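Local coordinates for Alpha/beta hydrolase fold-3 domain-containing protein (Enterococcus faecalis, PDB 2QRU) that is of unconfirmed function but has the alpha/beta hydrolase fold and probably acts as a hydrolase on a substrate not yet identified, at residues Q9-G14 and Q86-E91; Y20-E25 and G58-A63; P124-N129 and D268-E273. One frame throughout, in Å; residues are numbered along the deposited sequence.

Contact 1. Residues Q9-G14 and Q86-E91; sequences QTLANG and QLLNEE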
ATOM      1  N   GLN A   9      -7.516   7.061  15.947  1.00 26.84           N
ATOM      2  CA  GLN A   9      -6.586   7.716  16.855  1.00 27.08           C
ATOM      3  C   GLN A   9      -5.661   8.609  16.018  1.00 26.79           C
ATOM      4  O   GLN A   9      -5.288   8.249  14.906  1.00 25.79           O
ATOM      5  CB  GLN A   9      -5.753   6.632  17.512  1.00 28.04           C
ATOM      6  CG  GLN A   9      -5.376   6.855  18.940  1.00 33.19           C
ATOM      7  CD  GLN A   9      -5.284   5.535  19.688  1.00 36.31           C
ATOM      8  OE1 GLN A   9      -6.268   4.796  19.805  1.00 41.80           O
ATOM      9  NE2 GLN A   9      -4.087   5.220  20.177  1.00 39.47           N
ATOM     10  N   THR A  10      -5.303   9.768  16.557  1.00 26.25           N
ATOM     11  CA  THR A  10      -4.325  10.626  15.880  1.00 26.63           C
ATOM     12  C   THR A  10      -2.996  10.551  16.609  1.00 26.04           C
ATOM     13  O   THR A  10      -2.931  10.703  17.842  1.00 26.31           O
ATOM     14  CB  THR A  10      -4.805  12.095  15.855  1.00 26.98           C
ATOM     15  OG1 THR A  10      -6.129  12.132  15.315  1.00 28.32           O
ATOM     16  CG2 THR A  10      -3.861  12.963  14.987  1.00 27.30           C
ATOM     17  N   LEU A  11      -1.937  10.381  15.828  1.00 25.59           N
ATOM     18  CA  LEU A  11      -0.598  10.276  16.349  1.00 25.45           C
ATOM     19  C   LEU A  11       0.030  11.672  16.384  1.00 26.75           C
ATOM     20  O   LEU A  11      -0.474  12.605  15.742  1.00 26.79           O
ATOM     21  CB  LEU A  11       0.229   9.331  15.446  1.00 25.21           C
ATOM     22  CG  LEU A  11      -0.395   7.929  15.298  1.00 23.86           C
ATOM     23  CD1 LEU A  11       0.294   7.135  14.172  1.00 24.18           C
ATOM     24  CD2 LEU A  11      -0.379   7.136  16.615  1.00 25.11           C
ATOM     25  N   ALA A  12       1.129  11.789  17.119  1.00 27.09           N
ATOM     26  CA  ALA A  12       1.809  13.072  17.361  1.00 27.84           C
ATOM     27  C   ALA A  12       2.098  13.932  16.122  1.00 28.20           C
ATOM     28  O   ALA A  12       2.066  15.161  16.199  1.00 28.60           O
ATOM     29  CB  ALA A  12       3.081  12.827  18.119  1.00 27.88           C
ATOM     30  N   ASN A  13       2.395  13.295  14.992  1.00 27.64           N
ATOM     31  CA  ASN A  13       2.759  14.024  13.774  1.00 27.44           C
ATOM     32  C   ASN A  13       1.553  14.393  12.900  1.00 27.59           C
ATOM     33  O   ASN A  13       1.723  14.963  11.820  1.00 28.50           O
ATOM     34  CB  ASN A  13       3.803  13.235  12.956  1.00 27.10           C
ATOM     35  CG  ASN A  13       3.230  11.986  12.334  1.00 27.72           C
ATOM     36  OD1 ASN A  13       2.118  11.566  12.673  1.00 25.42           O
ATOM     37  ND2 ASN A  13       3.994  11.373  11.419  1.00 25.13           N
ATOM     38  N   GLY A  14       0.342  14.086  13.377  1.00 28.46           N
ATOM     39  CA  GLY A  14      -0.874  14.422  12.633  1.00 28.49           C
ATOM     40  C   GLY A  14      -1.484  13.287  11.823  1.00 29.01           C
ATOM     41  O   GLY A  14      -2.636  13.400  11.377  1.00 29.77           O
ATOM     42  N   GLN A  86       6.976   4.453  13.634  1.00 23.47           N
ATOM     43  CA  GLN A  86       7.634   4.503  14.927  1.00 23.93           C
ATOM     44  C   GLN A  86       6.686   5.005  16.041  1.00 23.98           C
ATOM     45  O   GLN A  86       6.637   4.408  17.112  1.00 25.41           O
ATOM     46  CB  GLN A  86       8.905   5.348  14.858  1.00 24.88           C
ATOM     47  CG  GLN A  86      10.006   4.694  14.056  1.00 26.61           C
ATOM     48  CD  GLN A  86      11.274   5.526  14.147  1.00 30.71           C
ATOM     49  OE1 GLN A  86      11.465   6.475  13.384  1.00 32.97           O
ATOM     50  NE2 GLN A  86      12.119   5.212  15.124  1.00 33.19           N
ATOM     51  N   LEU A  87       5.910   6.050  15.756  1.00 23.14           N
ATOM     52  CA  LEU A  87       4.891   6.549  16.711  1.00 24.04           C
ATOM     53  C   LEU A  87       3.802   5.501  16.949  1.00 23.67           C
ATOM     54  O   LEU A  87       3.358   5.293  18.088  1.00 24.79           O
ATOM     55  CB  LEU A  87       4.261   7.846  16.212  1.00 23.58           C
ATOM     56  CG  LEU A  87       5.204   9.047  16.077  1.00 23.51           C
ATOM     57  CD1 LEU A  87       4.551  10.175  15.279  1.00 26.11           C
ATOM     58  CD2 LEU A  87       5.722   9.535  17.449  1.00 22.63           C
ATOM     59  N   LEU A  88       3.361   4.856  15.874  1.00 23.85           N
ATOM     60  CA  LEU A  88       2.326   3.807  15.961  1.00 23.71           C
ATOM     61  C   LEU A  88       2.802   2.637  16.832  1.00 24.20           C
ATOM     62  O   LEU A  88       2.037   2.037  17.612  1.00 24.60           O
ATOM     63  CB  LEU A  88       1.947   3.320  14.548  1.00 23.75           C
ATOM     64  CG  LEU A  88       0.804   2.302  14.467  1.00 23.05           C
ATOM     65  CD1 LEU A  88      -0.581   2.980  14.776  1.00 22.30           C
ATOM     66  CD2 LEU A  88       0.843   1.673  13.078  1.00 23.77           C
ATOM     67  N   ASN A  89       4.079   2.305  16.693  1.00 25.31           N
ATOM     68  CA  ASN A  89       4.684   1.288  17.525  1.00 26.27           C
ATOM     69  C   ASN A  89       4.799   1.760  18.982  1.00 26.98           C
ATOM     70  O   ASN A  89       4.585   0.968  19.898  1.00 27.40           O
ATOM     71  CB  ASN A  89       6.066   0.920  17.009  1.00 26.16           C
ATOM     72  CG  ASN A  89       6.661  -0.248  17.763  1.00 28.33           C
ATOM     73  OD1 ASN A  89       6.047  -1.310  17.877  1.00 29.57           O
ATOM     74  ND2 ASN A  89       7.862  -0.052  18.295  1.00 27.87           N
ATOM     75  N   GLU A  90       5.122   3.032  19.177  1.00 26.80           N
ATOM     76  CA  GLU A  90       5.211   3.601  20.537  1.00 28.14           C
ATOM     77  C   GLU A  90       3.907   3.447  21.295  1.00 27.97           C
ATOM     78  O   GLU A  90       3.886   3.079  22.488  1.00 28.85           O
ATOM     79  CB  GLU A  90       5.516   5.098  20.461  1.00 28.22           C
ATOM     80  CG  GLU A  90       6.737   5.473  21.172  1.00 33.77           C
ATOM     81  CD  GLU A  90       7.920   5.331  20.286  1.00 36.89           C
ATOM     82  OE1 GLU A  90       8.340   6.370  19.713  1.00 37.91           O
ATOM     83  OE2 GLU A  90       8.400   4.179  20.137  1.00 38.69           O
ATOM     84  N   GLU A  91       2.824   3.777  20.604  1.00 27.73           N
ATOM     85  CA  GLU A  91       1.536   3.995  21.220  1.00 27.80           C
ATOM     86  C   GLU A  91       0.685   2.725  21.274  1.00 28.07           C
ATOM     87  O   GLU A  91       0.026   2.443  22.286  1.00 27.49           O
ATOM     88  CB  GLU A  91       0.808   5.109  20.460  1.00 28.05           C
ATOM     89  CG  GLU A  91      -0.540   5.474  21.007  1.00 29.47           C
ATOM     90  CD  GLU A  91      -0.472   5.987  22.446  1.00 30.06           C
ATOM     91  OE1 GLU A  91       0.590   6.519  22.849  1.00 28.98           O
ATOM     92  OE2 GLU A  91      -1.482   5.854  23.161  1.00 29.86           O
TER
HETATM   93  O   HOH W   1      -3.418   4.024  22.531  1.00 50.53           O
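Leu87 reaches across to the turn that follows strand 7-10, and its CD1 does the touching: it lies 3.7 Å from Asn13 CG, with Asn13 CB, OD1 and ND2 all little farther away. The methyl sits over the face of the amide, nearly straight above CG, which puts those atoms at similar range. That amide is held by bonds of its own, ND2 to Thr84 OG1 and Glu83 OE1 of the same helix and OD1 to Ala15 N, which should fix its rotation. The same methyl meets Ala12 CB at 4.2 Å, and Leu87 CB faces Leu11 CB at 4.4 Å. Residues 11-14 form a type I beta turn closed by Gly14 N to Leu11 O (2.9 Å). In the alpha/beta hydrolase fold seen here, this places the turn after the outermost N-terminal strand against helix 74-93, which packs on the central sheet. Leu88 offers CB to Leu11 CD1 at 4.2 Å, while its CG, anti to the backbone N (chi1 -176°), leads the branch on to Val17 and Leu62 of the sheet. Glu91 ends the series at an exposed margin. Its CG sits 3.7 Å from Gln9 NE2, with amide and carboxylate planes 77° apart, and a water links the two polar ends, donating to Glu91 OE2 at 2.7 Å and accepting a weak bond from Gln9 NE2.

Contact 2. Residues Y20-E25 and G58-A63; sequences YPTTTE and GYTVLA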
ATOM      1  N   TYR A  20      -9.084  -1.593  14.076  1.00 25.04           N
ATOM      2  CA  TYR A  20     -10.140  -2.599  14.110  1.00 25.87           C
ATOM      3  C   TYR A  20      -9.658  -3.721  15.035  1.00 26.28           C
ATOM      4  O   TYR A  20      -8.911  -4.590  14.612  1.00 25.46           O
ATOM      5  CB  TYR A  20     -10.362  -3.184  12.712  1.00 26.39           C
ATOM      6  CG  TYR A  20     -10.747  -2.234  11.590  1.00 25.83           C
ATOM      7  CD1 TYR A  20      -9.775  -1.507  10.888  1.00 27.14           C
ATOM      8  CD2 TYR A  20     -12.076  -2.148  11.167  1.00 27.84           C
ATOM      9  CE1 TYR A  20     -10.133  -0.686   9.829  1.00 27.14           C
ATOM     10  CE2 TYR A  20     -12.448  -1.338  10.121  1.00 27.80           C
ATOM     11  CZ  TYR A  20     -11.461  -0.611   9.446  1.00 28.21           C
ATOM     12  OH  TYR A  20     -11.810   0.204   8.402  1.00 29.63           O
ATOM     13  N   PRO A  21     -10.042  -3.682  16.324  1.00 27.79           N
ATOM     14  CA  PRO A  21      -9.566  -4.681  17.287  1.00 28.90           C
ATOM     15  C   PRO A  21     -10.085  -6.113  17.045  1.00 30.14           C
ATOM     16  O   PRO A  21     -11.166  -6.318  16.479  1.00 29.34           O
ATOM     17  CB  PRO A  21     -10.101  -4.167  18.640  1.00 28.47           C
ATOM     18  CG  PRO A  21     -10.549  -2.756  18.395  1.00 30.22           C
ATOM     19  CD  PRO A  21     -10.910  -2.666  16.947  1.00 28.08           C
ATOM     20  N   THR A  22      -9.294  -7.088  17.473  1.00 31.51           N
ATOM     21  CA  THR A  22      -9.771  -8.473  17.550  1.00 34.05           C
ATOM     22  C   THR A  22     -10.626  -8.641  18.814  1.00 35.69           C
ATOM     23  O   THR A  22     -10.740  -7.707  19.621  1.00 36.06           O
ATOM     24  CB  THR A  22      -8.597  -9.446  17.604  1.00 34.19           C
ATOM     25  OG1 THR A  22      -7.771  -9.122  18.735  1.00 35.84           O
ATOM     26  CG2 THR A  22      -7.781  -9.327  16.346  1.00 33.72           C
ATOM     27  N   THR A  23     -11.215  -9.825  18.985  1.00 37.74           N
ATOM     28  CA  THR A  23     -12.104 -10.096  20.125  1.00 40.09           C
ATOM     29  C   THR A  23     -11.335 -10.373  21.420  1.00 41.32           C
ATOM     30  O   THR A  23     -11.897 -10.298  22.523  1.00 42.04           O
ATOM     31  CB  THR A  23     -13.028 -11.300  19.837  1.00 40.11           C
ATOM     32  OG1 THR A  23     -12.227 -12.441  19.515  1.00 40.97           O
ATOM     33  CG2 THR A  23     -13.978 -10.999  18.673  1.00 40.69           C
ATOM     34  N   THR A  24     -10.052 -10.693  21.277  1.00 43.06           N
ATOM     35  CA  THR A  24      -9.233 -11.181  22.386  1.00 44.77           C
ATOM     36  C   THR A  24      -7.976 -10.348  22.627  1.00 45.39           C
ATOM     37  O   THR A  24      -7.511  -9.630  21.736  1.00 45.74           O
ATOM     38  CB  THR A  24      -8.773 -12.625  22.111  1.00 44.83           C
ATOM     39  OG1 THR A  24      -8.309 -12.719  20.755  1.00 45.77           O
ATOM     40  CG2 THR A  24      -9.928 -13.618  22.343  1.00 46.02           C
ATOM     41  N   GLU A  25      -7.450 -10.457  23.849  1.00 45.96           N
ATOM     42  CA  GLU A  25      -6.111  -9.977  24.210  1.00 46.73           C
ATOM     43  C   GLU A  25      -5.323 -11.125  24.892  1.00 46.61           C
ATOM     44  O   GLU A  25      -5.922 -11.947  25.602  1.00 46.82           O
ATOM     45  CB  GLU A  25      -6.199  -8.757  25.137  1.00 46.73           C
ATOM     46  CG  GLU A  25      -6.852  -7.529  24.501  1.00 47.83           C
ATOM     47  CD  GLU A  25      -7.035  -6.369  25.481  1.00 48.01           C
ATOM     48  OE1 GLU A  25      -6.571  -6.468  26.640  1.00 50.19           O
ATOM     49  OE2 GLU A  25      -7.639  -5.346  25.089  1.00 49.37           O
ATOM     50  N   GLY A  58      -6.784 -13.192  14.315  1.00 25.25           N
ATOM     51  CA  GLY A  58      -6.114 -12.703  15.523  1.00 26.51           C
ATOM     52  C   GLY A  58      -5.226 -11.495  15.325  1.00 26.03           C
ATOM     53  O   GLY A  58      -4.408 -11.193  16.190  1.00 26.57           O
ATOM     54  N   TYR A  59      -5.402 -10.781  14.213  1.00 25.09           N
ATOM     55  CA  TYR A  59      -4.652  -9.549  13.962  1.00 25.15           C
ATOM     56  C   TYR A  59      -5.562  -8.325  14.057  1.00 25.25           C
ATOM     57  O   TYR A  59      -6.497  -8.181  13.283  1.00 25.70           O
ATOM     58  CB  TYR A  59      -4.000  -9.596  12.559  1.00 25.20           C
ATOM     59  CG  TYR A  59      -3.022 -10.727  12.430  1.00 25.23           C
ATOM     60  CD1 TYR A  59      -1.712 -10.595  12.903  1.00 26.33           C
ATOM     61  CD2 TYR A  59      -3.417 -11.958  11.905  1.00 28.00           C
ATOM     62  CE1 TYR A  59      -0.802 -11.657  12.842  1.00 26.80           C
ATOM     63  CE2 TYR A  59      -2.510 -13.028  11.822  1.00 27.01           C
ATOM     64  CZ  TYR A  59      -1.204 -12.866  12.280  1.00 28.11           C
ATOM     65  OH  TYR A  59      -0.336 -13.929  12.202  1.00 28.33           O
ATOM     66  N   THR A  60      -5.262  -7.456  15.006  1.00 24.02           N
ATOM     67  CA  THR A  60      -5.850  -6.126  15.061  1.00 23.76           C
ATOM     68  C   THR A  60      -5.324  -5.336  13.854  1.00 23.18           C
ATOM     69  O   THR A  60      -4.115  -5.252  13.634  1.00 24.07           O
ATOM     70  CB  THR A  60      -5.470  -5.418  16.382  1.00 24.21           C
ATOM     71  OG1 THR A  60      -6.157  -6.052  17.477  1.00 26.54           O
ATOM     72  CG2 THR A  60      -5.838  -3.927  16.346  1.00 25.18           C
ATOM     73  N   VAL A  61      -6.241  -4.754  13.075  1.00 23.27           N
ATOM     74  CA  VAL A  61      -5.841  -4.025  11.871  1.00 22.99           C
ATOM     75  C   VAL A  61      -5.652  -2.547  12.196  1.00 23.92           C
ATOM     76  O   VAL A  61      -6.512  -1.922  12.824  1.00 23.18           O
ATOM     77  CB  VAL A  61      -6.873  -4.205  10.731  1.00 24.25           C
ATOM     78  CG1 VAL A  61      -6.467  -3.376   9.519  1.00 24.09           C
ATOM     79  CG2 VAL A  61      -6.980  -5.687  10.329  1.00 25.73           C
ATOM     80  N   LEU A  62      -4.516  -2.018  11.756  1.00 24.23           N
ATOM     81  CA  LEU A  62      -4.195  -0.594  11.932  1.00 24.53           C
ATOM     82  C   LEU A  62      -4.104   0.007  10.530  1.00 24.77           C
ATOM     83  O   LEU A  62      -3.097  -0.166   9.854  1.00 25.02           O
ATOM     84  CB  LEU A  62      -2.864  -0.441  12.690  1.00 23.72           C
ATOM     85  CG  LEU A  62      -2.809  -1.203  14.023  1.00 24.04           C
ATOM     86  CD1 LEU A  62      -1.427  -1.180  14.624  1.00 24.80           C
ATOM     87  CD2 LEU A  62      -3.851  -0.660  15.016  1.00 24.42           C
ATOM     88  N   ALA A  63      -5.175   0.666  10.086  1.00 24.55           N
ATOM     89  CA  ALA A  63      -5.230   1.223   8.738  1.00 24.62           C
ATOM     90  C   ALA A  63      -4.693   2.649   8.810  1.00 25.38           C
ATOM     91  O   ALA A  63      -5.277   3.487   9.494  1.00 24.98           O
ATOM     92  CB  ALA A  63      -6.671   1.199   8.208  1.00 23.57           C
TER
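Tyr20 and Val61 form an antiparallel hydrogen-bonded pair through two backbone bonds. Tyr20 N donates to Val61 O at 2.9 Å, nearly straight at 166° and in the carbonyl plane; Val61 N returns a bond to Tyr20 O at 3.1 Å, its donor tilted from that carbonyl's plane. Next to them Thr60 CA makes a CA-H...O contact with Tyr20 O. One residue beyond Pro21 the pairing passes from backbone to side chain: Thr22 N gives a weak bond to Thr60 OG1 at 3.3 Å. Thr60 can receive it because its OG1 is anti to the carbonyl carbon (chi1 -70°), which turns the hydroxyl to the loop. The two threonine side chains cross at about a right angle, and both hydroxyls hydrogen-bond to Thr27 OG1. Thr22 CG2 presses on the strand backbone, only 3.3 Å from Tyr59 C, where the packing is tight. This is also where the strand starts: Gly58, with positive phi, is the C-prime residue of the Schellman motif that ends helix 48-55. Farther out, the Tyr20 side chain runs along the strand on the face it shares with Val61. Its ring has Val61 O at the edge and in plane, CD1 meets Val61 CB at 4.0 Å, and CE1 approaches Ala63 CB at 4.3 Å. Strand 59-64 lies between strand 28-33, parallel to it, where Thr60 and Leu62 make backbone bonds with Val30, and strand 16-20, antiparallel to it, where Ala63 bonds Thr18, within the central sheet of the alpha/beta hydrolase fold. Two firm backbone bonds followed by one weak bond to a hydroxyl imply that regular pairing stops at Tyr20, after which the loop is tied to the strand by threonine hydroxyls gathered on Thr27.

Contact 3. Residues P124-N129 and D268-E273; sequences PQFLVN and DSWLKE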
ATOM      1  N   PRO A 124       8.960  -6.729  10.274  1.00 25.94           N
ATOM      2  CA  PRO A 124       7.612  -7.324  10.256  1.00 24.74           C
ATOM      3  C   PRO A 124       7.717  -8.844  10.318  1.00 25.25           C
ATOM      4  O   PRO A 124       8.720  -9.401   9.868  1.00 24.39           O
ATOM      5  CB  PRO A 124       7.060  -6.922   8.878  1.00 25.53           C
ATOM      6  CG  PRO A 124       7.884  -5.654   8.504  1.00 24.94           C
ATOM      7  CD  PRO A 124       9.257  -5.970   9.044  1.00 24.74           C
ATOM      8  N   GLN A 125       6.684  -9.500  10.856  1.00 24.00           N
ATOM      9  CA  GLN A 125       6.614 -10.954  10.879  1.00 25.31           C
ATOM     10  C   GLN A 125       6.332 -11.493   9.477  1.00 24.02           C
ATOM     11  O   GLN A 125       6.790 -12.588   9.124  1.00 23.91           O
ATOM     12  CB  GLN A 125       5.521 -11.439  11.865  1.00 25.31           C
ATOM     13  CG  GLN A 125       5.489 -12.974  12.062  1.00 28.78           C
ATOM     14  CD  GLN A 125       4.225 -13.498  12.796  1.00 31.91           C
ATOM     15  OE1 GLN A 125       3.115 -12.941  12.675  1.00 38.04           O
ATOM     16  NE2 GLN A 125       4.391 -14.601  13.531  1.00 38.42           N
ATOM     17  N   PHE A 126       5.521 -10.739   8.717  1.00 23.28           N
ATOM     18  CA  PHE A 126       5.123 -11.132   7.371  1.00 23.45           C
ATOM     19  C   PHE A 126       4.583  -9.935   6.615  1.00 23.42           C
ATOM     20  O   PHE A 126       4.292  -8.874   7.213  1.00 23.35           O
ATOM     21  CB  PHE A 126       4.059 -12.227   7.436  1.00 22.54           C
ATOM     22  CG  PHE A 126       2.782 -11.775   8.103  1.00 24.07           C
ATOM     23  CD1 PHE A 126       1.758 -11.145   7.360  1.00 24.96           C
ATOM     24  CD2 PHE A 126       2.594 -12.012   9.462  1.00 23.15           C
ATOM     25  CE1 PHE A 126       0.558 -10.716   7.996  1.00 27.34           C
ATOM     26  CE2 PHE A 126       1.439 -11.600  10.105  1.00 25.53           C
ATOM     27  CZ  PHE A 126       0.404 -10.949   9.376  1.00 25.03           C
ATOM     28  N   LEU A 127       4.418 -10.129   5.319  1.00 22.91           N
ATOM     29  CA  LEU A 127       3.997  -9.060   4.410  1.00 22.30           C
ATOM     30  C   LEU A 127       2.884  -9.567   3.501  1.00 22.41           C
ATOM     31  O   LEU A 127       2.918 -10.763   3.137  1.00 23.47           O
ATOM     32  CB  LEU A 127       5.168  -8.646   3.530  1.00 21.59           C
ATOM     33  CG  LEU A 127       6.501  -8.238   4.217  1.00 19.08           C
ATOM     34  CD1 LEU A 127       7.563  -8.042   3.136  1.00 23.98           C
ATOM     35  CD2 LEU A 127       6.222  -6.941   5.030  1.00 23.01           C
ATOM     36  N   VAL A 128       1.918  -8.725   3.132  1.00 22.94           N
ATOM     37  CA  VAL A 128       0.885  -9.154   2.182  1.00 23.76           C
ATOM     38  C   VAL A 128       0.823  -8.060   1.118  1.00 23.88           C
ATOM     39  O   VAL A 128       0.558  -6.895   1.417  1.00 25.06           O
ATOM     40  CB  VAL A 128      -0.499  -9.336   2.892  1.00 24.62           C
ATOM     41  CG1 VAL A 128      -1.586  -9.709   1.863  1.00 24.11           C
ATOM     42  CG2 VAL A 128      -0.412 -10.383   4.029  1.00 24.94           C
ATOM     43  N   ASN A 129       1.179  -8.425  -0.102  1.00 24.03           N
ATOM     44  CA  ASN A 129       1.230  -7.512  -1.235  1.00 23.58           C
ATOM     45  C   ASN A 129       0.056  -7.758  -2.192  1.00 23.83           C
ATOM     46  O   ASN A 129      -0.016  -8.826  -2.807  1.00 24.62           O
ATOM     47  CB  ASN A 129       2.506  -7.783  -2.034  1.00 25.06           C
ATOM     48  CG  ASN A 129       2.508  -7.030  -3.327  1.00 24.29           C
ATOM     49  OD1 ASN A 129       2.322  -5.823  -3.323  1.00 26.05           O
ATOM     50  ND2 ASN A 129       2.722  -7.731  -4.436  1.00 23.48           N
ATOM     51  N   ASP A 268      -6.219 -16.677   3.480  1.00 23.33           N
ATOM     52  CA  ASP A 268      -6.629 -17.117   4.822  1.00 23.35           C
ATOM     53  C   ASP A 268      -5.799 -18.320   5.255  1.00 23.04           C
ATOM     54  O   ASP A 268      -5.261 -18.357   6.378  1.00 23.78           O
ATOM     55  CB  ASP A 268      -8.126 -17.445   4.871  1.00 23.22           C
ATOM     56  CG  ASP A 268      -8.574 -17.791   6.265  1.00 25.94           C
ATOM     57  OD1 ASP A 268      -8.810 -16.876   7.055  1.00 27.64           O
ATOM     58  OD2 ASP A 268      -8.643 -19.005   6.577  1.00 31.21           O
ATOM     59  N   SER A 269      -5.665 -19.301   4.367  0.50 22.76           N
ATOM     60  CA  SER A 269      -4.877 -20.497   4.662  0.50 23.26           C
ATOM     61  C   SER A 269      -3.421 -20.116   4.959  0.50 23.27           C
ATOM     62  O   SER A 269      -2.831 -20.632   5.910  0.50 23.61           O
ATOM     63  CB  SER A 269      -4.939 -21.480   3.492  0.50 23.09           C
ATOM     64  OG  SER A 269      -4.147 -22.636   3.732  0.50 20.17           O
ATOM     65  N   TRP A 270      -2.860 -19.218   4.145  1.00 23.61           N
ATOM     66  CA  TRP A 270      -1.453 -18.776   4.316  1.00 23.54           C
ATOM     67  C   TRP A 270      -1.294 -18.037   5.658  1.00 23.27           C
ATOM     68  O   TRP A 270      -0.272 -18.248   6.371  1.00 23.77           O
ATOM     69  CB  TRP A 270      -1.075 -17.863   3.161  1.00 24.50           C
ATOM     70  CG  TRP A 270       0.344 -17.364   3.170  1.00 23.92           C
ATOM     71  CD1 TRP A 270       1.430 -17.965   2.601  1.00 25.41           C
ATOM     72  CD2 TRP A 270       0.796 -16.119   3.719  1.00 25.12           C
ATOM     73  NE1 TRP A 270       2.557 -17.177   2.793  1.00 25.99           N
ATOM     74  CE2 TRP A 270       2.201 -16.042   3.477  1.00 24.73           C
ATOM     75  CE3 TRP A 270       0.166 -15.078   4.421  1.00 25.00           C
ATOM     76  CZ2 TRP A 270       2.964 -14.953   3.876  1.00 26.34           C
ATOM     77  CZ3 TRP A 270       0.936 -13.958   4.816  1.00 26.85           C
ATOM     78  CH2 TRP A 270       2.328 -13.920   4.542  1.00 26.77           C
ATOM     79  N   LEU A 271      -2.265 -17.189   6.007  0.60 22.80           N
ATOM     80  CA  LEU A 271      -2.209 -16.459   7.293  0.60 22.70           C
ATOM     81  C   LEU A 271      -2.221 -17.428   8.463  0.60 22.12           C
ATOM     82  O   LEU A 271      -1.493 -17.234   9.454  0.60 21.93           O
ATOM     83  CB  LEU A 271      -3.366 -15.477   7.441  0.60 23.04           C
ATOM     84  CG  LEU A 271      -3.298 -14.194   6.633  0.60 22.97           C
ATOM     85  CD1 LEU A 271      -4.617 -13.481   6.838  0.60 23.76           C
ATOM     86  CD2 LEU A 271      -2.130 -13.309   7.076  0.60 26.87           C
ATOM     87  N   LYS A 272      -3.026 -18.484   8.348  1.00 21.24           N
ATOM     88  CA  LYS A 272      -3.079 -19.514   9.398  1.00 21.43           C
ATOM     89  C   LYS A 272      -1.748 -20.281   9.603  1.00 21.63           C
ATOM     90  O   LYS A 272      -1.573 -20.927  10.625  1.00 21.94           O
ATOM     91  CB  LYS A 272      -4.256 -20.488   9.156  1.00 22.70           C
ATOM     92  CG  LYS A 272      -5.605 -19.825   9.419  1.00 21.85           C
ATOM     93  CD  LYS A 272      -6.772 -20.795   9.092  1.00 20.94           C
ATOM     94  CE  LYS A 272      -8.101 -20.359   9.758  1.00 24.01           C
ATOM     95  NZ  LYS A 272      -8.503 -18.964   9.421  1.00 26.41           N
ATOM     96  N   GLU A 273      -0.825 -20.187   8.634  1.00 21.68           N
ATOM     97  CA  GLU A 273       0.505 -20.793   8.762  1.00 23.81           C
ATOM     98  C   GLU A 273       1.582 -19.831   9.296  1.00 22.55           C
ATOM     99  O   GLU A 273       2.715 -20.245   9.480  1.00 22.47           O
ATOM    100  CB  GLU A 273       0.945 -21.465   7.443  1.00 25.04           C
ATOM    101  CG  GLU A 273      -0.037 -22.610   7.068  1.00 26.30           C
ATOM    102  CD  GLU A 273       0.386 -23.449   5.847  1.00 29.53           C
ATOM    103  OE1 GLU A 273       1.475 -23.200   5.279  1.00 36.44           O
ATOM    104  OE2 GLU A 273      -0.402 -24.364   5.486  1.00 35.31           O
TER
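This is a buried, largely apolar contact that packs the last turn of the C-terminal helix 258-272 against the start of strand 127-130 in the central sheet. Trp270 carries it. Its indole leaves the helix with CG anti to the backbone N (chi1 -178°) and brings the benzo end, CH2 and CZ3, to the strand. CH2 lies 3.8 Å from Phe126 CB and 3.5 Å from Leu127 O, while CZ3 meets Val128 CG2 at 3.9 Å and is equally close to Phe126 CD1. The Phe126 ring and the six-membered ring of Trp270 meet obliquely, centroids 5.9 Å apart and planes at 81°. A further contact, Phe126 CE1 to Leu271 CD2 at 3.8 Å, is less certain, since Leu271 was modelled in two conformers. Around this core, Phe126 packs edge-to-face with Tyr59, Trp270 makes a cation-pi contact with Arg274, and Leu271 leans on Leu53 and Phe54 of helix 48-55. Within the helix, Lys272 NZ bridges to Asp268 OD2 at 2.8 Å, and both side chains also bond Asn57. A C-terminal helix laid over the central, mainly parallel sheet in this way is typical of the alpha/beta hydrolase fold.

From the N terminus, contact 1 opens first, at residues 9-14, and closes on helix 74-93. Contact 2 is nested inside that loop: residues 20-25 leave strand 16-20 and meet 58-63 before the helix begins. Contact 3 follows in series, crossing neither, its long loop running from 124-129 to 268-273 near the C terminus. All three reach the same sheet, and contact 2 connects the other two through strand 59-64: Leu62 CD1 meets Leu88 CD2 at 4.0 Å, and Tyr59 CE1 meets Phe126 CE2 at 3.5 Å. Contacts 1 and 3 do not touch, their nearest atoms being about 10 Å apart. The N-terminal strands, the sheet and the C-terminal helix are thereby tied together.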